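Side-chain contacts in alkane monooxygenase (Geobacillus thermodenitrificans, PDB 3B9O), which belongs to the luciferase-like monooxygenase family of TIM-barrel proteins and carries flavin mononucleotide in a ligand pocket: residues W176-V181 / N421-D426; V181-D184 / I189-D192. All blocks are in the same frame, centred on the assembly; numbering follows the deposited sequence.

Interaction 1. Residues W176-V181 / N421-D426; sequences WEDNAV and NYRLPD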
ATOM      1  N   TRP A 176     -11.695   8.136  23.438  1.00 16.12           N
ATOM      2  CA  TRP A 176     -11.724   7.279  24.620  1.00 19.95           C
ATOM      3  C   TRP A 176     -10.328   7.320  25.199  1.00 21.58           C
ATOM      4  O   TRP A 176      -9.374   7.130  24.460  1.00 19.24           O
ATOM      5  CB  TRP A 176     -12.015   5.815  24.253  1.00 16.50           C
ATOM      6  CG  TRP A 176     -13.395   5.557  23.690  1.00 18.73           C
ATOM      7  CD1 TRP A 176     -14.027   6.265  22.672  1.00 22.20           C
ATOM      8  CD2 TRP A 176     -14.315   4.548  24.096  1.00 12.32           C
ATOM      9  NE1 TRP A 176     -15.269   5.754  22.466  1.00 14.49           N
ATOM     10  CE2 TRP A 176     -15.459   4.684  23.304  1.00  9.99           C
ATOM     11  CE3 TRP A 176     -14.276   3.515  25.056  1.00 13.11           C
ATOM     12  CZ2 TRP A 176     -16.571   3.830  23.434  1.00 14.22           C
ATOM     13  CZ3 TRP A 176     -15.379   2.673  25.182  1.00  8.33           C
ATOM     14  CH2 TRP A 176     -16.513   2.838  24.384  1.00 12.71           C
ATOM     15  N   GLU A 177     -10.234   7.504  26.512  1.00 14.42           N
ATOM     16  CA  GLU A 177      -8.979   7.503  27.237  1.00 24.78           C
ATOM     17  C   GLU A 177      -8.435   6.068  27.364  1.00 30.81           C
ATOM     18  O   GLU A 177      -9.197   5.098  27.265  1.00 17.35           O
ATOM     19  CB  GLU A 177      -9.190   8.135  28.618  1.00 16.61           C
ATOM     20  CG  GLU A 177      -9.699   9.594  28.547  1.00 21.37           C
ATOM     21  CD  GLU A 177      -9.758  10.287  29.913  1.00 30.09           C
ATOM     22  OE1 GLU A 177     -10.691  11.117  30.110  1.00 21.49           O
ATOM     23  OE2 GLU A 177      -8.898   9.973  30.775  1.00 23.36           O
ATOM     24  N   ASP A 178      -7.122   5.942  27.559  1.00 17.94           N
ATOM     25  CA  ASP A 178      -6.460   4.629  27.646  1.00 17.34           C
ATOM     26  C   ASP A 178      -7.162   3.516  28.392  1.00 29.53           C
ATOM     27  O   ASP A 178      -7.323   2.399  27.862  1.00 29.03           O
ATOM     28  CB  ASP A 178      -5.024   4.752  28.134  1.00 20.97           C
ATOM     29  CG  ASP A 178      -4.106   5.264  27.055  1.00 31.66           C
ATOM     30  OD1 ASP A 178      -2.894   5.369  27.347  1.00 25.31           O
ATOM     31  OD2 ASP A 178      -4.588   5.556  25.920  1.00 26.02           O
ATOM     32  N   ASN A 179      -7.570   3.832  29.612  1.00 25.11           N
ATOM     33  CA  ASN A 179      -8.152   2.864  30.514  1.00 25.39           C
ATOM     34  C   ASN A 179      -9.643   3.144  30.701  1.00 27.85           C
ATOM     35  O   ASN A 179     -10.164   2.971  31.798  1.00 22.87           O
ATOM     36  CB  ASN A 179      -7.438   2.985  31.872  1.00 24.08           C
ATOM     37  CG  ASN A 179      -5.923   2.721  31.771  1.00 36.74           C
ATOM     38  OD1 ASN A 179      -5.097   3.580  32.135  1.00 57.21           O
ATOM     39  ND2 ASN A 179      -5.554   1.520  31.312  1.00 50.49           N
ATOM     40  N   ALA A 180     -10.319   3.600  29.645  1.00 14.86           N
ATOM     41  CA  ALA A 180     -11.737   3.916  29.730  1.00 24.57           C
ATOM     42  C   ALA A 180     -12.524   2.656  30.113  1.00 17.84           C
ATOM     43  O   ALA A 180     -13.462   2.709  30.941  1.00 19.42           O
ATOM     44  CB  ALA A 180     -12.258   4.503  28.388  1.00 11.80           C
ATOM     45  N   VAL A 181     -12.136   1.534  29.517  1.00 14.48           N
ATOM     46  CA  VAL A 181     -12.830   0.278  29.756  1.00 16.14           C
ATOM     47  C   VAL A 181     -12.243  -0.374  31.000  1.00 15.74           C
ATOM     48  O   VAL A 181     -11.051  -0.643  31.049  1.00 21.94           O
ATOM     49  CB  VAL A 181     -12.778  -0.665  28.527  1.00 20.39           C
ATOM     50  CG1 VAL A 181     -13.535  -1.978  28.800  1.00 11.48           C
ATOM     51  CG2 VAL A 181     -13.367   0.035  27.256  1.00 13.19           C
ATOM     52  N   ASN A 421       6.903   0.699  20.935  1.00 18.80           N
ATOM     53  CA  ASN A 421       6.310   1.697  20.055  1.00 18.28           C
ATOM     54  C   ASN A 421       5.048   1.191  19.368  1.00 23.02           C
ATOM     55  O   ASN A 421       4.993   1.123  18.149  1.00 16.72           O
ATOM     56  CB  ASN A 421       7.320   2.197  19.014  1.00 27.62           C
ATOM     57  CG  ASN A 421       8.448   2.959  19.633  1.00 37.86           C
ATOM     58  OD1 ASN A 421       8.214   3.940  20.321  1.00 39.05           O
ATOM     59  ND2 ASN A 421       9.680   2.492  19.434  1.00 26.16           N
ATOM     60  N   TYR A 422       4.044   0.833  20.164  1.00 16.92           N
ATOM     61  CA  TYR A 422       2.799   0.339  19.612  1.00 27.55           C
ATOM     62  C   TYR A 422       1.865   1.471  19.222  1.00 26.04           C
ATOM     63  O   TYR A 422       1.053   1.311  18.326  1.00 17.77           O
ATOM     64  CB  TYR A 422       2.099  -0.645  20.554  1.00 16.89           C
ATOM     65  CG  TYR A 422       2.097  -0.233  22.003  1.00 25.54           C
ATOM     66  CD1 TYR A 422       1.091   0.589  22.506  1.00 37.76           C
ATOM     67  CD2 TYR A 422       3.093  -0.680  22.874  1.00 26.78           C
ATOM     68  CE1 TYR A 422       1.082   0.980  23.844  1.00 40.66           C
ATOM     69  CE2 TYR A 422       3.087  -0.324  24.215  1.00 23.98           C
ATOM     70  CZ  TYR A 422       2.082   0.514  24.690  1.00 32.66           C
ATOM     71  OH  TYR A 422       2.060   0.889  26.017  1.00 43.82           O
ATOM     72  N   ARG A 423       1.970   2.603  19.910  1.00 16.52           N
ATOM     73  CA  ARG A 423       1.235   3.793  19.485  1.00 27.03           C
ATOM     74  C   ARG A 423       2.147   4.823  18.803  1.00 24.16           C
ATOM     75  O   ARG A 423       3.381   4.723  18.898  1.00 16.60           O
ATOM     76  CB  ARG A 423       0.398   4.370  20.631  1.00 26.75           C
ATOM     77  CG  ARG A 423      -0.925   3.557  20.786  1.00 31.58           C
ATOM     78  CD  ARG A 423      -1.362   3.268  22.230  1.00 44.33           C
ATOM     79  NE  ARG A 423      -2.422   2.240  22.276  1.00 35.94           N
ATOM     80  CZ  ARG A 423      -3.349   2.140  23.234  1.00 37.58           C
ATOM     81  NH1 ARG A 423      -3.402   3.020  24.238  1.00 22.42           N
ATOM     82  NH2 ARG A 423      -4.250   1.170  23.174  1.00 21.00           N
ATOM     83  N   LEU A 424       1.527   5.727  18.031  1.00 15.12           N
ATOM     84  CA  LEU A 424       2.212   6.790  17.300  1.00 17.24           C
ATOM     85  C   LEU A 424       3.174   7.586  18.207  1.00 26.58           C
ATOM     86  O   LEU A 424       2.823   7.886  19.367  1.00 19.71           O
ATOM     87  CB  LEU A 424       1.157   7.742  16.761  1.00 16.03           C
ATOM     88  CG  LEU A 424       0.781   7.882  15.277  1.00 33.90           C
ATOM     89  CD1 LEU A 424       1.455   6.941  14.295  1.00 21.48           C
ATOM     90  CD2 LEU A 424      -0.720   7.981  15.024  1.00 17.75           C
ATOM     91  N   PRO A 425       4.374   7.937  17.687  1.00 20.88           N
ATOM     92  CA  PRO A 425       5.344   8.594  18.592  1.00 21.85           C
ATOM     93  C   PRO A 425       4.915  10.005  18.913  1.00 21.27           C
ATOM     94  O   PRO A 425       4.004  10.538  18.255  1.00 20.55           O
ATOM     95  CB  PRO A 425       6.640   8.570  17.791  1.00 20.40           C
ATOM     96  CG  PRO A 425       6.200   8.585  16.353  1.00 19.54           C
ATOM     97  CD  PRO A 425       4.924   7.735  16.339  1.00 21.98           C
ATOM     98  N   ASP A 426       5.539  10.599  19.931  1.00 23.47           N
ATOM     99  CA  ASP A 426       5.185  11.958  20.397  1.00 19.02           C
ATOM    100  C   ASP A 426       5.302  13.010  19.300  1.00 21.09           C
ATOM    101  O   ASP A 426       4.638  14.038  19.354  1.00 22.41           O
ATOM    102  CB  ASP A 426       6.109  12.366  21.544  1.00 26.29           C
ATOM    103  CG  ASP A 426       5.799  11.621  22.840  1.00 47.36           C
ATOM    104  OD1 ASP A 426       4.640  11.159  23.023  1.00 40.97           O
ATOM    105  OD2 ASP A 426       6.726  11.506  23.673  1.00 64.15           O
TER
HETATM  106  O   HOH W   1      -1.333   4.326  25.302  1.00 25.43           O
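Asp178 and Arg423 meet at the protein surface, their side chains alone joining a type I beta turn, Glu177 to Ala180, to the C-terminal loop that follows helix 412-417. Ala180 N closes the turn on Glu177 O at 3.0 Å. The two backbones stay well apart, with 11.2 Å between the CA atoms of Asp178 and Arg423, and only 60 Å² of surface is buried between the segments.

The electrostatic part is a salt bridge, Asp178 OD2 to Arg423 NH1 at 3.3 Å, which counts as a charge contact and not as a hydrogen bond. The carboxylate reaches the edge of the guanidinium close to its plane, and the planes of the two groups are turned 61° apart. A bend of the arginine chain at chi2 (139°) helps to carry NH1 to the carboxylate.

Further polar partners fix both ends. Arg220 makes a second salt bridge to Asp178 OD2, so the carboxylate is shared by two arginines, probably stabilising its negative charge. Arg423 NE and NH2 donate to the backbone oxygens of Pro218 and Ser217, which hold the guanidinium in place while NH1 alone meets Asp178.

Water completes the link on the other carboxylate oxygen: it accepts from Arg423 NH1 at 2.7 Å and donates to Asp178 OD1 at 2.8 Å.

Interaction 2. Residues V181-D184 / I189-D192; sequences VIRD and IYTD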
ATOM      1  N   VAL A 181     -12.136   1.534  29.517  1.00 14.48           N
ATOM      2  CA  VAL A 181     -12.830   0.278  29.756  1.00 16.14           C
ATOM      3  C   VAL A 181     -12.243  -0.374  31.000  1.00 15.74           C
ATOM      4  O   VAL A 181     -11.051  -0.643  31.049  1.00 21.94           O
ATOM      5  CB  VAL A 181     -12.778  -0.665  28.527  1.00 20.39           C
ATOM      6  CG1 VAL A 181     -13.535  -1.978  28.800  1.00 11.48           C
ATOM      7  CG2 VAL A 181     -13.367   0.035  27.256  1.00 13.19           C
ATOM      8  N   ILE A 182     -13.068  -0.589  32.013  1.00 13.24           N
ATOM      9  CA  ILE A 182     -12.571  -1.146  33.275  1.00 22.29           C
ATOM     10  C   ILE A 182     -13.191  -2.512  33.628  1.00 24.10           C
ATOM     11  O   ILE A 182     -12.611  -3.290  34.396  1.00 18.85           O
ATOM     12  CB  ILE A 182     -12.712  -0.118  34.433  1.00 21.67           C
ATOM     13  CG1 ILE A 182     -14.181   0.307  34.628  1.00 17.07           C
ATOM     14  CG2 ILE A 182     -11.798   1.110  34.144  1.00 24.91           C
ATOM     15  CD1 ILE A 182     -14.464   1.228  35.834  1.00 24.87           C
ATOM     16  N   ARG A 183     -14.369  -2.804  33.056  1.00 18.21           N
ATOM     17  CA  ARG A 183     -15.040  -4.115  33.243  1.00 22.51           C
ATOM     18  C   ARG A 183     -15.191  -4.402  34.741  1.00 26.91           C
ATOM     19  O   ARG A 183     -14.837  -5.473  35.229  1.00 21.26           O
ATOM     20  CB  ARG A 183     -14.321  -5.255  32.455  1.00 16.52           C
ATOM     21  CG  ARG A 183     -14.114  -4.911  30.979  1.00 27.59           C
ATOM     22  CD  ARG A 183     -13.305  -5.936  30.152  1.00 16.97           C
ATOM     23  NE  ARG A 183     -12.840  -5.326  28.892  1.00 20.58           N
ATOM     24  CZ  ARG A 183     -11.612  -4.816  28.686  1.00 48.92           C
ATOM     25  NH1 ARG A 183     -10.701  -4.852  29.668  1.00 22.26           N
ATOM     26  NH2 ARG A 183     -11.283  -4.244  27.502  1.00 20.14           N
ATOM     27  N   ASP A 184     -15.697  -3.398  35.464  1.00 18.90           N
ATOM     28  CA  ASP A 184     -15.758  -3.401  36.926  1.00 33.03           C
ATOM     29  C   ASP A 184     -17.091  -3.999  37.391  1.00 19.63           C
ATOM     30  O   ASP A 184     -18.097  -3.304  37.446  1.00 21.68           O
ATOM     31  CB  ASP A 184     -15.611  -1.960  37.446  1.00 33.35           C
ATOM     32  CG  ASP A 184     -15.660  -1.851  39.004  1.00 47.69           C
ATOM     33  OD1 ASP A 184     -16.040  -2.824  39.707  1.00 30.74           O
ATOM     34  OD2 ASP A 184     -15.319  -0.753  39.523  1.00 35.35           O
ATOM     35  N   ILE A 189     -19.730  -1.050  36.241  1.00 24.16           N
ATOM     36  CA  ILE A 189     -19.314  -0.068  35.250  1.00 25.75           C
ATOM     37  C   ILE A 189     -18.437  -0.837  34.264  1.00 25.93           C
ATOM     38  O   ILE A 189     -17.350  -1.296  34.628  1.00 17.55           O
ATOM     39  CB  ILE A 189     -18.458   1.064  35.884  1.00 15.92           C
ATOM     40  CG1 ILE A 189     -19.203   1.789  37.013  1.00 19.42           C
ATOM     41  CG2 ILE A 189     -18.025   2.073  34.796  1.00 12.52           C
ATOM     42  CD1 ILE A 189     -18.282   2.752  37.758  1.00 28.18           C
ATOM     43  N   TYR A 190     -18.907  -0.968  33.028  1.00 17.40           N
ATOM     44  CA  TYR A 190     -18.115  -1.649  32.007  1.00 14.54           C
ATOM     45  C   TYR A 190     -17.047  -0.678  31.521  1.00 17.00           C
ATOM     46  O   TYR A 190     -15.843  -1.030  31.466  1.00 20.80           O
ATOM     47  CB  TYR A 190     -18.970  -2.160  30.830  1.00 17.24           C
ATOM     48  CG  TYR A 190     -18.191  -3.122  29.983  1.00 14.18           C
ATOM     49  CD1 TYR A 190     -18.113  -4.480  30.350  1.00 16.03           C
ATOM     50  CD2 TYR A 190     -17.464  -2.676  28.871  1.00 11.89           C
ATOM     51  CE1 TYR A 190     -17.342  -5.424  29.583  1.00 14.98           C
ATOM     52  CE2 TYR A 190     -16.666  -3.606  28.102  1.00 13.15           C
ATOM     53  CZ  TYR A 190     -16.641  -4.969  28.463  1.00 15.63           C
ATOM     54  OH  TYR A 190     -15.885  -5.875  27.751  1.00 16.83           O
ATOM     55  N   THR A 191     -17.514   0.497  31.117  1.00 12.52           N
ATOM     56  CA  THR A 191     -16.669   1.632  30.666  1.00 17.73           C
ATOM     57  C   THR A 191     -17.022   2.835  31.519  1.00 13.43           C
ATOM     58  O   THR A 191     -18.199   3.133  31.752  1.00 15.16           O
ATOM     59  CB  THR A 191     -16.945   1.992  29.189  1.00 13.67           C
ATOM     60  OG1 THR A 191     -16.746   0.839  28.340  1.00 15.54           O
ATOM     61  CG2 THR A 191     -16.095   3.197  28.703  1.00 14.04           C
ATOM     62  N   ASP A 192     -15.987   3.502  32.016  1.00 17.98           N
ATOM     63  CA  ASP A 192     -16.122   4.743  32.795  1.00 22.29           C
ATOM     64  C   ASP A 192     -16.610   5.877  31.889  1.00 14.36           C
ATOM     65  O   ASP A 192     -15.851   6.318  31.018  1.00 17.63           O
ATOM     66  CB  ASP A 192     -14.724   5.089  33.367  1.00 15.36           C
ATOM     67  CG  ASP A 192     -14.735   6.315  34.295  1.00 23.93           C
ATOM     68  OD1 ASP A 192     -15.643   7.168  34.225  1.00 15.71           O
ATOM     69  OD2 ASP A 192     -13.787   6.412  35.096  1.00 22.72           O
TER
HETATM   70  O   HOH W   2     -14.118  -4.859  26.077  1.00 13.19           O
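Arg183 lays its CG over one face of the Tyr190 ring, a CH-pi contact with CG 3.8 Å from the ring centroid and 25° off the normal. With CG anti to the carbonyl carbon and the chain extended from there to NE, CG sits over the face and CD comes beside the hydroxyl. The guanidinium ends nearly perpendicular to the ring, 84° between planes, with Tyr190 OH near its edge. A water accepts from Arg183 NE and is also hydrogen-bonded to Tyr190 OH at 2.6 Å, while Glu215 takes Arg183 NH2 in a salt bridge.

Val181 packs beside the same tyrosine, Val181 CG1 to Tyr190 CE2 at 3.6 Å, the two side chains pointing the same way. Its CG2 meets Thr191 OG1. Nearer the turn, Ile182 CD1 reaches across to Ile189 CG2 at 3.8 Å.

Backbone bonds set the register. Tyr190 O accepts two N-H groups from the same face of its carbonyl plane: Arg183 N at 2.8 Å, nearly straight at 171°, and Ile182 N at 2.9 Å, more bent. Next along, Asp184 and Ile189 exchange reciprocal N-H to O bonds as a hydrogen-bonded pair, whereas Val181 and Thr191 form a non-hydrogen-bonded one. The spacing from Val181 to Asp184 exceeds that from Thr191 to Ile189 by one residue, and Arg183 has positive phi. The doubled acceptor and this one-residue shift identify a beta bulge within a short antiparallel beta hairpin.

Overall arrangement
Neither contact belongs to the core: both lie on the surface, with centres about 17 Å apart on the same side of the chain's centre. They share Val181, where the loop of interaction 1 runs into the first strand of interaction 2. Two further links tie them: Ala180 O lies 2.9 Å from Asp192 N, a probable hydrogen bond, and Trp176 CZ3 packs on Thr191 CG2 at 3.6 Å. Their chemistry differs with their place in the fold. Interaction 1 bridges two loops 240 residues apart through charge and water alone, with far less buried surface than the 400 Å² of interaction 2, which joins neighbouring hairpin strands through backbone bonds, apolar packing and an aromatic contact.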